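Cytochrome c, putative (Shewanella oneidensis, PDB 1SP3) carries eight c-type hemes in a single chain and probably works as a respiratory oxidoreductase that reduces tetrathionate. Local coordinates at residues A[335-341]-A[384-390]. Residues are numbered along the deposited sequence; the frame is centred on the assembly and turned at random.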
ATOM      1  N   LYS A 335      -4.108  -9.635  14.741  1.00 28.43           N
ATOM      2  CA  LYS A 335      -5.442 -10.149  15.097  1.00 28.12           C
ATOM      3  C   LYS A 335      -6.439  -9.049  14.987  1.00 28.23           C
ATOM      4  O   LYS A 335      -6.175  -7.902  15.372  1.00 28.90           O
ATOM      5  CB  LYS A 335      -5.513 -10.635  16.532  1.00 27.63           C
ATOM      6  CG  LYS A 335      -4.611 -11.872  16.844  1.00 31.93           C
ATOM      7  CD  LYS A 335      -5.223 -12.778  17.868  1.00 36.02           C
ATOM      8  CE  LYS A 335      -4.561 -12.636  19.161  1.00 45.89           C
ATOM      9  NZ  LYS A 335      -5.530 -13.020  20.274  1.00 50.30           N
ATOM     10  N   GLN A 336      -7.617  -9.395  14.500  1.00 28.80           N
ATOM     11  CA  GLN A 336      -8.645  -8.378  14.289  1.00 29.31           C
ATOM     12  C   GLN A 336     -10.048  -8.941  14.415  1.00 28.16           C
ATOM     13  O   GLN A 336     -10.269 -10.156  14.493  1.00 27.74           O
ATOM     14  CB  GLN A 336      -8.410  -7.709  12.941  1.00 28.78           C
ATOM     15  CG  GLN A 336      -8.890  -8.547  11.752  1.00 30.92           C
ATOM     16  CD  GLN A 336      -8.349  -7.952  10.438  1.00 31.78           C
ATOM     17  OE1 GLN A 336      -7.137  -8.013  10.116  1.00 34.04           O
ATOM     18  NE2 GLN A 336      -9.232  -7.410   9.692  1.00 29.50           N
ATOM     19  N   ILE A 337     -11.005  -8.051  14.444  1.00 29.26           N
ATOM     20  CA  ILE A 337     -12.337  -8.388  14.908  1.00 28.25           C
ATOM     21  C   ILE A 337     -13.192  -9.080  13.849  1.00 29.41           C
ATOM     22  O   ILE A 337     -13.201  -8.709  12.690  1.00 28.57           O
ATOM     23  CB  ILE A 337     -13.040  -7.092  15.426  1.00 28.95           C
ATOM     24  CG1 ILE A 337     -14.429  -7.433  16.069  1.00 27.21           C
ATOM     25  CG2 ILE A 337     -13.156  -6.003  14.300  1.00 26.78           C
ATOM     26  CD1 ILE A 337     -15.159  -6.209  16.769  1.00 27.89           C
ATOM     27  N   TYR A 338     -13.880 -10.144  14.283  1.00 30.51           N
ATOM     28  CA  TYR A 338     -14.729 -10.927  13.444  1.00 32.02           C
ATOM     29  C   TYR A 338     -16.084 -11.240  14.144  1.00 31.83           C
ATOM     30  O   TYR A 338     -16.196 -11.271  15.353  1.00 30.96           O
ATOM     31  CB  TYR A 338     -14.001 -12.211  12.901  1.00 31.67           C
ATOM     32  CG  TYR A 338     -14.029 -13.423  13.803  1.00 33.45           C
ATOM     33  CD1 TYR A 338     -15.013 -14.416  13.675  1.00 35.98           C
ATOM     34  CD2 TYR A 338     -13.051 -13.583  14.784  1.00 31.93           C
ATOM     35  CE1 TYR A 338     -15.020 -15.571  14.554  1.00 34.88           C
ATOM     36  CE2 TYR A 338     -13.045 -14.694  15.635  1.00 31.56           C
ATOM     37  CZ  TYR A 338     -14.020 -15.664  15.528  1.00 35.65           C
ATOM     38  OH  TYR A 338     -13.935 -16.745  16.406  1.00 40.15           O
ATOM     39  N   ASP A 339     -17.102 -11.426  13.342  1.00 33.81           N
ATOM     40  CA  ASP A 339     -18.439 -11.807  13.829  1.00 35.10           C
ATOM     41  C   ASP A 339     -18.452 -13.289  14.228  1.00 35.97           C
ATOM     42  O   ASP A 339     -18.315 -14.176  13.379  1.00 34.47           O
ATOM     43  CB  ASP A 339     -19.420 -11.584  12.701  1.00 34.96           C
ATOM     44  CG  ASP A 339     -20.855 -11.710  13.153  1.00 37.30           C
ATOM     45  OD1 ASP A 339     -21.269 -12.844  13.593  1.00 38.59           O
ATOM     46  OD2 ASP A 339     -21.616 -10.727  13.042  1.00 36.02           O
ATOM     47  N   LYS A 340     -18.643 -13.544  15.515  1.00 37.44           N
ATOM     48  CA  LYS A 340     -18.446 -14.891  16.095  1.00 39.77           C
ATOM     49  C   LYS A 340     -19.507 -15.853  15.607  1.00 40.55           C
ATOM     50  O   LYS A 340     -19.289 -17.062  15.615  1.00 41.49           O
ATOM     51  CB  LYS A 340     -18.495 -14.839  17.638  1.00 39.91           C
ATOM     52  CG  LYS A 340     -18.329 -16.185  18.267  1.00 41.73           C
ATOM     53  CD  LYS A 340     -17.073 -16.246  19.116  1.00 44.44           C
ATOM     54  CE  LYS A 340     -17.157 -17.219  20.340  1.00 47.47           C
ATOM     55  NZ  LYS A 340     -18.519 -17.396  20.995  1.00 50.79           N
ATOM     56  N   LYS A 341     -20.642 -15.305  15.176  1.00 40.90           N
ATOM     57  CA  LYS A 341     -21.697 -16.129  14.606  1.00 42.13           C
ATOM     58  C   LYS A 341     -21.664 -16.314  13.096  1.00 40.88           C
ATOM     59  O   LYS A 341     -21.897 -17.411  12.610  1.00 40.01           O
ATOM     60  CB  LYS A 341     -23.085 -15.636  15.038  1.00 44.12           C
ATOM     61  CG  LYS A 341     -23.443 -16.065  16.506  1.00 48.62           C
ATOM     62  CD  LYS A 341     -23.557 -17.599  16.688  1.00 56.84           C
ATOM     63  CE  LYS A 341     -24.892 -18.017  17.412  1.00 65.61           C
ATOM     64  NZ  LYS A 341     -25.512 -16.939  18.304  1.00 67.14           N
ATOM     65  N   SER A 384     -24.140  -9.806  13.997  1.00 43.39           N
ATOM     66  CA  SER A 384     -24.937 -10.731  14.801  1.00 44.74           C
ATOM     67  C   SER A 384     -25.077 -10.301  16.259  1.00 44.72           C
ATOM     68  O   SER A 384     -25.943 -10.785  16.950  1.00 44.52           O
ATOM     69  CB  SER A 384     -24.448 -12.183  14.694  1.00 44.83           C
ATOM     70  OG  SER A 384     -23.258 -12.323  15.418  1.00 43.92           O
ATOM     71  N   GLY A 385     -24.213  -9.390  16.719  1.00 44.42           N
ATOM     72  CA  GLY A 385     -24.212  -9.034  18.111  1.00 42.81           C
ATOM     73  C   GLY A 385     -23.138  -9.724  18.920  1.00 41.58           C
ATOM     74  O   GLY A 385     -22.980  -9.394  20.035  1.00 41.07           O
ATOM     75  N   GLU A 386     -22.405 -10.658  18.335  1.00 41.77           N
ATOM     76  CA  GLU A 386     -21.332 -11.376  19.004  1.00 41.33           C
ATOM     77  C   GLU A 386     -20.000 -11.229  18.196  1.00 38.47           C
ATOM     78  O   GLU A 386     -19.950 -11.484  16.983  1.00 37.30           O
ATOM     79  CB  GLU A 386     -21.683 -12.866  19.063  1.00 41.09           C
ATOM     80  CG  GLU A 386     -22.572 -13.336  20.211  1.00 50.37           C
ATOM     81  CD  GLU A 386     -22.402 -14.844  20.428  1.00 59.40           C
ATOM     82  OE1 GLU A 386     -21.498 -15.241  21.233  1.00 64.77           O
ATOM     83  OE2 GLU A 386     -23.128 -15.642  19.767  1.00 63.73           O
ATOM     84  N   TYR A 387     -18.937 -10.850  18.870  1.00 35.60           N
ATOM     85  CA  TYR A 387     -17.691 -10.716  18.167  1.00 34.97           C
ATOM     86  C   TYR A 387     -16.635 -11.489  18.888  1.00 34.94           C
ATOM     87  O   TYR A 387     -16.798 -11.837  20.080  1.00 34.07           O
ATOM     88  CB  TYR A 387     -17.290  -9.269  18.027  1.00 33.78           C
ATOM     89  CG  TYR A 387     -16.836  -8.599  19.321  1.00 35.26           C
ATOM     90  CD1 TYR A 387     -15.466  -8.506  19.636  1.00 26.66           C
ATOM     91  CD2 TYR A 387     -17.768  -8.022  20.206  1.00 35.90           C
ATOM     92  CE1 TYR A 387     -15.039  -7.859  20.771  1.00 28.85           C
ATOM     93  CE2 TYR A 387     -17.353  -7.341  21.394  1.00 31.31           C
ATOM     94  CZ  TYR A 387     -16.008  -7.306  21.682  1.00 32.79           C
ATOM     95  OH  TYR A 387     -15.539  -6.674  22.806  1.00 34.51           O
ATOM     96  N   ASP A 388     -15.541 -11.731  18.152  1.00 34.79           N
ATOM     97  CA  ASP A 388     -14.273 -12.228  18.710  1.00 32.67           C
ATOM     98  C   ASP A 388     -13.048 -11.644  17.897  1.00 32.61           C
ATOM     99  O   ASP A 388     -13.233 -10.734  17.018  1.00 32.49           O
ATOM    100  CB  ASP A 388     -14.346 -13.753  18.815  1.00 32.00           C
ATOM    101  CG  ASP A 388     -13.402 -14.285  19.827  1.00 38.15           C
ATOM    102  OD1 ASP A 388     -12.471 -13.549  20.301  1.00 39.13           O
ATOM    103  OD2 ASP A 388     -13.520 -15.430  20.229  1.00 43.89           O
ATOM    104  N   PHE A 389     -11.838 -12.119  18.187  1.00 29.95           N
ATOM    105  CA  PHE A 389     -10.646 -11.711  17.426  1.00 30.13           C
ATOM    106  C   PHE A 389      -9.964 -12.926  16.743  1.00 28.72           C
ATOM    107  O   PHE A 389      -9.832 -13.975  17.357  1.00 31.57           O
ATOM    108  CB  PHE A 389      -9.677 -10.960  18.312  1.00 28.77           C
ATOM    109  CG  PHE A 389     -10.201  -9.638  18.804  1.00 30.61           C
ATOM    110  CD1 PHE A 389     -10.917  -9.542  20.037  1.00 30.03           C
ATOM    111  CD2 PHE A 389     -10.050  -8.468  18.002  1.00 26.95           C
ATOM    112  CE1 PHE A 389     -11.395  -8.289  20.493  1.00 24.71           C
ATOM    113  CE2 PHE A 389     -10.491  -7.245  18.457  1.00 27.09           C
ATOM    114  CZ  PHE A 389     -11.221  -7.161  19.706  1.00 25.48           C
ATOM    115  N   ALA A 390      -9.590 -12.794  15.482  1.00 27.36           N
ATOM    116  CA  ALA A 390      -8.865 -13.870  14.783  1.00 27.61           C
ATOM    117  C   ALA A 390      -7.577 -13.440  14.104  1.00 26.63           C
ATOM    118  O   ALA A 390      -7.470 -12.292  13.660  1.00 26.69           O
ATOM    119  CB  ALA A 390      -9.777 -14.545  13.752  1.00 27.09           C
TER
HETATM  120  O   HOH W   1     -11.950 -17.423  18.186  1.00 67.22           O
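The Tyr-338 ring lies alongside the Asp-388 carboxylate, their planes only 12° apart; Tyr-338 CE2 is 3.6 Å from Asp-388 CB, while its CD2 meets Ala-390 CB obliquely. CG of Tyr-338 sits between its backbone N and carbonyl carbon (chi1 86°), bringing the ring edge up to Phe-389 C; its hydroxyl bonds Ser-306 and reaches Asp-388 OD2 through a water. In the backbone, paired bonds between Tyr-338 and Asp-388 (N to O 2.9 Å each way), repeated between Gln-336 and Ala-390, identify an antiparallel ladder. It joins strands 325-339 and 387-397 of the large mixed sheet, and Ile-337 CD1 packs 3.7 Å from Tyr-387 CD1 on the side where Trp-362 packs. Past the ladder, Lys-340 N donates to Glu-386 O from above the carbonyl plane, and Lys-341 NZ meets Glu-386 OE2 at 3.1 Å, nearly along its C-O axis; the bridge from Lys-340 NZ to Glu-386 OE1 is long. Asp-339 OD1 accepts from Ser-384 OG at 2.7 Å, 31° out of the carboxylate plane, and Asp-339 OD2 uses its syn lone pair for Ser-384 N at 2.9 Å. With an alanine in place of Asp-339, Ser-384 OG and N would probably each lose an acceptor, leaving the 384-386 loop freer to shift.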